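Local coordinates for aminotransferase, class V family protein (Trichomonas vaginalis, PDB 5F8V) that probably catalyses pyridoxal-phosphate-dependent transamination between O-phospho-L-serine and 2-oxoglutarate, giving 3-phosphooxypyruvate and L-glutamate in the second step of L-serine biosynthesis, at residues A352-M355 / E356-D359; R221-K224 / P225-I229; S180-S184 / R185-Q189. One frame throughout, in Å; residues are numbered along the deposited sequence.

Interaction 1. Residues A352-M355 / E356-D359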
# COMPACT_ATOMS: atom_id res chain seq x y z
N ALA A 352 -8.20 -18.22 -9.12
CA ALA A 352 -8.03 -19.18 -8.02
C ALA A 352 -9.34 -19.80 -7.52
O ALA A 352 -9.31 -20.61 -6.61
CB ALA A 352 -7.30 -18.51 -6.87
N CYS A 353 -10.49 -19.40 -8.09
CA CYS A 353 -11.78 -19.94 -7.67
C CYS A 353 -11.88 -21.40 -8.14
O CYS A 353 -11.92 -21.64 -9.34
CB CYS A 353 -12.94 -19.13 -8.23
SG CYS A 353 -14.53 -19.89 -7.83
N PRO A 354 -11.88 -22.36 -7.20
CA PRO A 354 -11.83 -23.77 -7.63
C PRO A 354 -13.09 -24.21 -8.38
O PRO A 354 -14.17 -23.72 -8.08
CB PRO A 354 -11.71 -24.55 -6.31
CG PRO A 354 -11.33 -23.54 -5.29
CD PRO A 354 -11.98 -22.27 -5.74
N MET A 355 -12.93 -25.13 -9.32
CA MET A 355 -14.08 -25.68 -10.05
C MET A 355 -15.07 -26.34 -9.09
O MET A 355 -16.28 -26.31 -9.31
CB MET A 355 -13.62 -26.67 -11.13
CG MET A 355 -14.75 -27.40 -11.86
SD MET A 355 -15.98 -26.29 -12.58
CE MET A 355 -15.11 -25.83 -14.09
N GLU A 356 -14.55 -26.94 -8.02
CA GLU A 356 -15.36 -27.50 -6.97
C GLU A 356 -16.33 -26.48 -6.35
O GLU A 356 -17.46 -26.83 -6.05
CB GLU A 356 -14.47 -28.06 -5.87
CG GLU A 356 -15.19 -28.96 -4.89
CD GLU A 356 -14.23 -29.57 -3.89
OE1 GLU A 356 -13.87 -28.88 -2.91
OE2 GLU A 356 -13.85 -30.72 -4.10
N ALA A 357 -15.87 -25.24 -6.16
CA ALA A 357 -16.71 -24.18 -5.60
C ALA A 357 -17.88 -23.85 -6.52
O ALA A 357 -19.02 -23.72 -6.06
CB ALA A 357 -15.89 -22.92 -5.34
N VAL A 358 -17.59 -23.73 -7.81
CA VAL A 358 -18.61 -23.49 -8.82
C VAL A 358 -19.62 -24.65 -8.85
O VAL A 358 -20.82 -24.41 -8.93
CB VAL A 358 -17.99 -23.26 -10.23
CG1 VAL A 358 -19.07 -23.24 -11.30
CG2 VAL A 358 -17.18 -21.97 -10.26
N ASP A 359 -19.13 -25.89 -8.81
CA ASP A 359 -20.01 -27.08 -8.72
C ASP A 359 -20.95 -27.04 -7.50
O ASP A 359 -22.12 -27.36 -7.63
CB ASP A 359 -19.20 -28.39 -8.64
CG ASP A 359 -18.66 -28.85 -9.99
OD1 ASP A 359 -19.05 -28.35 -11.05
OD2 ASP A 359 -17.81 -29.76 -9.98

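Interaction 2. Residues R221-K224 / P225-I229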
# COMPACT_ATOMS: atom_id res chain seq x y z
N ARG A 221 5.33 12.81 -21.73
CA ARG A 221 4.40 13.92 -21.49
C ARG A 221 4.71 14.60 -20.16
O ARG A 221 5.17 13.94 -19.22
CB ARG A 221 2.95 13.42 -21.49
CG ARG A 221 2.53 12.77 -22.80
CD ARG A 221 1.11 12.25 -22.73
NE ARG A 221 0.69 11.72 -24.03
CZ ARG A 221 -0.57 11.49 -24.39
NH1 ARG A 221 -1.58 11.71 -23.56
NH2 ARG A 221 -0.81 11.01 -25.60
N PRO A 222 4.47 15.92 -20.06
CA PRO A 222 4.77 16.62 -18.81
C PRO A 222 3.72 16.31 -17.75
O PRO A 222 2.53 16.28 -18.07
CB PRO A 222 4.72 18.09 -19.22
CG PRO A 222 3.74 18.13 -20.33
CD PRO A 222 3.91 16.84 -21.08
N VAL A 223 4.16 16.07 -16.52
CA VAL A 223 3.26 15.86 -15.37
C VAL A 223 2.58 17.17 -14.95
O VAL A 223 3.18 18.25 -15.03
CB VAL A 223 4.02 15.25 -14.17
CG1 VAL A 223 5.02 16.24 -13.56
CG2 VAL A 223 3.05 14.74 -13.11
N LYS A 224 1.32 17.09 -14.52
CA LYS A 224 0.57 18.27 -14.09
C LYS A 224 1.07 18.75 -12.73
O LYS A 224 1.51 17.92 -11.93
CB LYS A 224 -0.94 17.98 -13.99
CG LYS A 224 -1.65 17.82 -15.32
CD LYS A 224 -1.97 19.17 -15.94
CE LYS A 224 -2.63 19.01 -17.29
NZ LYS A 224 -2.72 20.30 -18.01
N PRO A 225 0.98 20.07 -12.44
CA PRO A 225 1.40 20.58 -11.12
C PRO A 225 0.67 19.90 -9.94
O PRO A 225 -0.46 19.41 -10.09
CB PRO A 225 1.02 22.07 -11.18
CG PRO A 225 0.86 22.39 -12.62
CD PRO A 225 0.35 21.13 -13.25
N PHE A 226 1.33 19.89 -8.79
CA PHE A 226 0.80 19.33 -7.53
C PHE A 226 0.68 17.81 -7.51
O PHE A 226 -0.01 17.26 -6.66
CB PHE A 226 -0.53 20.00 -7.12
CG PHE A 226 -0.52 21.49 -7.25
CD1 PHE A 226 0.16 22.28 -6.34
CD2 PHE A 226 -1.18 22.12 -8.31
CE1 PHE A 226 0.18 23.66 -6.46
CE2 PHE A 226 -1.16 23.50 -8.44
CZ PHE A 226 -0.48 24.27 -7.52
N CYS A 227 1.38 17.12 -8.41
CA CYS A 227 1.44 15.66 -8.35
C CYS A 227 2.31 15.28 -7.17
O CYS A 227 3.44 15.77 -7.07
CB CYS A 227 2.02 15.08 -9.63
SG CYS A 227 1.89 13.29 -9.73
N PRO A 228 1.80 14.43 -6.24
CA PRO A 228 2.68 13.89 -5.22
C PRO A 228 3.83 13.14 -5.87
O PRO A 228 3.59 12.40 -6.82
CB PRO A 228 1.77 12.94 -4.45
CG PRO A 228 0.44 13.60 -4.56
CD PRO A 228 0.41 14.00 -6.00
N ILE A 229 5.05 13.36 -5.40
CA ILE A 229 6.23 12.84 -6.10
C ILE A 229 6.22 11.31 -6.29
O ILE A 229 6.61 10.85 -7.35
CB ILE A 229 7.56 13.30 -5.47
CG1 ILE A 229 8.73 13.03 -6.45
CG2 ILE A 229 7.80 12.62 -4.12
CD1 ILE A 229 10.04 13.66 -6.03
O HOH W 1 3.90 17.96 -10.31

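Interaction 3. Residues S180-S184 / R185-Q189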
# COMPACT_ATOMS: atom_id res chain seq x y z
N SER A 180 -10.22 -6.15 -11.97
CA SER A 180 -10.95 -7.41 -11.74
C SER A 180 -10.78 -8.48 -12.82
O SER A 180 -11.40 -9.54 -12.71
CB SER A 180 -12.43 -7.10 -11.53
OG SER A 180 -12.94 -6.35 -12.62
N ASN A 181 -9.98 -8.24 -13.86
CA ASN A 181 -9.69 -9.31 -14.84
C ASN A 181 -8.21 -9.44 -15.26
O ASN A 181 -7.89 -10.12 -16.24
CB ASN A 181 -10.64 -9.21 -16.06
CG ASN A 181 -10.21 -8.16 -17.08
OD1 ASN A 181 -9.34 -7.34 -16.84
ND2 ASN A 181 -10.86 -8.19 -18.24
N PHE A 182 -7.31 -8.83 -14.49
CA PHE A 182 -5.88 -8.83 -14.81
C PHE A 182 -5.34 -10.23 -14.65
O PHE A 182 -5.54 -10.85 -13.61
CB PHE A 182 -5.11 -7.89 -13.89
CG PHE A 182 -3.71 -7.58 -14.35
CD1 PHE A 182 -2.61 -7.86 -13.54
CD2 PHE A 182 -3.50 -6.98 -15.58
CE1 PHE A 182 -1.32 -7.56 -13.97
CE2 PHE A 182 -2.21 -6.67 -16.01
CZ PHE A 182 -1.13 -6.96 -15.21
N LEU A 183 -4.66 -10.71 -15.69
CA LEU A 183 -4.08 -12.07 -15.74
C LEU A 183 -5.14 -13.19 -15.73
O LEU A 183 -4.85 -14.33 -15.35
CB LEU A 183 -3.03 -12.28 -14.64
CG LEU A 183 -1.93 -11.21 -14.57
CD1 LEU A 183 -1.22 -11.26 -13.23
CD2 LEU A 183 -0.94 -11.37 -15.72
N SER A 184 -6.35 -12.86 -16.17
CA SER A 184 -7.40 -13.85 -16.39
C SER A 184 -7.43 -14.29 -17.85
O SER A 184 -8.15 -15.22 -18.19
CB SER A 184 -8.76 -13.28 -15.98
OG SER A 184 -9.23 -12.34 -16.92
N ARG A 185 -6.67 -13.59 -18.70
CA ARG A 185 -6.56 -13.91 -20.12
C ARG A 185 -5.38 -13.17 -20.77
O ARG A 185 -4.84 -12.22 -20.19
CB ARG A 185 -7.85 -13.54 -20.85
CG ARG A 185 -8.30 -12.11 -20.63
CD ARG A 185 -9.57 -11.84 -21.41
NE ARG A 185 -9.98 -10.44 -21.32
CZ ARG A 185 -11.20 -9.99 -21.63
NH1 ARG A 185 -12.15 -10.81 -22.08
NH2 ARG A 185 -11.47 -8.70 -21.50
N PRO A 186 -4.98 -13.58 -21.99
CA PRO A 186 -3.91 -12.85 -22.68
C PRO A 186 -4.33 -11.44 -23.08
O PRO A 186 -5.52 -11.17 -23.24
CB PRO A 186 -3.64 -13.70 -23.93
CG PRO A 186 -4.20 -15.04 -23.62
CD PRO A 186 -5.41 -14.75 -22.78
N ILE A 187 -3.34 -10.56 -23.23
CA ILE A 187 -3.55 -9.21 -23.73
C ILE A 187 -2.83 -9.12 -25.07
O ILE A 187 -1.66 -9.48 -25.16
CB ILE A 187 -3.01 -8.16 -22.74
CG1 ILE A 187 -3.89 -8.12 -21.48
CG2 ILE A 187 -2.98 -6.78 -23.39
CD1 ILE A 187 -3.31 -7.31 -20.33
N THR A 188 -3.55 -8.67 -26.10
CA THR A 188 -2.99 -8.37 -27.42
C THR A 188 -3.26 -6.90 -27.77
O THR A 188 -3.85 -6.15 -26.97
CB THR A 188 -3.61 -9.27 -28.52
OG1 THR A 188 -5.03 -9.06 -28.56
CG2 THR A 188 -3.31 -10.74 -28.24
N GLN A 189 -2.80 -6.49 -28.95
CA GLN A 189 -3.01 -5.14 -29.46
C GLN A 189 -2.40 -4.08 -28.54
O GLN A 189 -3.03 -3.08 -28.20
CB GLN A 189 -4.50 -4.86 -29.71
CG GLN A 189 -5.19 -5.85 -30.65
CD GLN A 189 -6.64 -5.45 -30.91
OE1 GLN A 189 -7.42 -5.28 -29.98
NE2 GLN A 189 -6.99 -5.27 -32.18
O HOH W 2 -5.05 -10.13 -18.35

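Interaction 1. Residues A352-M355 / E356-D359
C353 carries its sulfur opposite the backbone N (chi1 175°), which sends SG forward along the chain to the first helical turn, while V358 places CG2 beside its own backbone N and so back toward the incoming loop. SG of C353 consequently meets CG2 of V358 at 4.2 Å and also rests against the methyl of A357. The ring of P354 adds to this small apolar patch, its CD lying 4.0 Å from CB of A357. M355 leaves in another direction: the bends at chi2 and chi3 lay SD along the helix, 4.3 Å from CB of V358 and 4.0 Å from OD1 of D359, the two side chains M355 and D359 crossing at a slant.

The same residues begin the helix. P354 holds the N-cap position, and its carbonyl O receives two weak bonds, a bent one from A357 N (3.0 Å) and a long one from V358 N (3.4 Å). The first strong i to i+4 bond follows, from D359 N to M355 O at 2.9 Å and nearly straight (N-H...O 168°). E356 puts a carboxylate on this first turn, where the helix dipole would probably favour negative charge; its OE1 is hydrogen-bonded to Y7 OH. OD1 of D359 has a long, weak ion pair with K280.

The contact thus starts the C-terminal helix 355-367, entered from the loop that follows strand 345-348. Helix 267-286 packs against M355 and V358 through K277, K280 and V281, K277 also binding the carbonyl O of C353, while F9 covers C353 and A357.

Interaction 2. Residues R221-K224 / P225-I229
V223 lays its CG2 methyl over the side chain of C227, 3.6 Å from CB and 3.9 Å from SG. This branch stands opposite the backbone N (chi1 of CG1 is 69°) and so reaches across the mouth of the turn. At the bend, K224 and P225 lie side by side and point the same way. CB of K224 lies 3.5 Å from CD of P225, a closeness set largely by the peptide bond that joins them, and the lysine chain then bends at chi2 and carries NZ off toward G91 O, a weak hydrogen bond.

The two ends of the turn are joined through solvent: water 1 donates to K224 O at 2.9 Å and accepts from C227 N at 3.3 Å, bridging a direct K224 O to C227 N separation of 3.6 Å. F226 turns its ring outward to meet F226 of the second subunit, the ring planes almost parallel, and R114 of that subunit binds C227 O. K224 to C227 is a type II beta turn, with proline in the second position, where its restricted phi fits, and F226 at positive phi in the third; here the turn forms part of the dimer interface.

Interaction 3. Residues S180-S184 / R185-Q189
The carbonyl O of N181 is gripped twice by S184, by the hydroxyl OG at 2.7 Å and by the backbone N at 3.1 Å. Both donors come from the same face of the carbonyl plane, with OG tilted 28° from it and the C=O...OG angle 122°. S184 can close this grip because OG sits between its own backbone N and carbonyl carbon, turned back over the bend; OG is also hydrogen-bonded to R302. N181 to S184 is a type II beta turn, its third residue L183 at positive phi.

Directly after the turn, R185 runs its side chain back to N181. Extended, it crosses the asparagine at a slant, amide and guanidinium planes 63° apart, until NH2 of R185 is 3.4 Å from ND2 of N181. These are two donors and do not bond each other; both turn to acceptors: OD2 of D155 forms a salt bridge with R185 NH2 and a hydrogen bond with N181 ND2, which also bonds E163. F164 O takes a further bond from R185 NH2. Inside the loop, water 2 accepts from L183 N and donates to R185 O, both at 2.8 Å, tying the turn to the chain that leaves it. The apolar link is light: CD1 of I187 approaches CE2 of F182 at 4.5 Å.

This buried loop connects strand 174-177 to strand 193-199, parallel neighbours in the central sheet. F182 and I187 lie against I196 of the latter strand, L63 of helix 46-63 packs on F182, L183 and I187, and helix 267-286 meets L183, R185 and P186.

The cofactor-bearing lysine, K202, lies closest in sequence to interaction 3: F182 O is hydrogen-bonded to N203, and the F182 ring meets F204, so the 180-189 loop packs directly beside the residues that follow the Schiff-base lysine. Interactions 3 and 1 have centres 20 Å apart and nearest atoms about 8 Å apart. Helix 267-286 touches both, and N351, just before A352, binds L183 O. Interaction 2 stands apart, its centre 29 Å from that of interaction 3 and 44 Å from that of interaction 1, which lies on the opposite side of the chain's centre. Of the three, interaction 2 alone touches the second subunit.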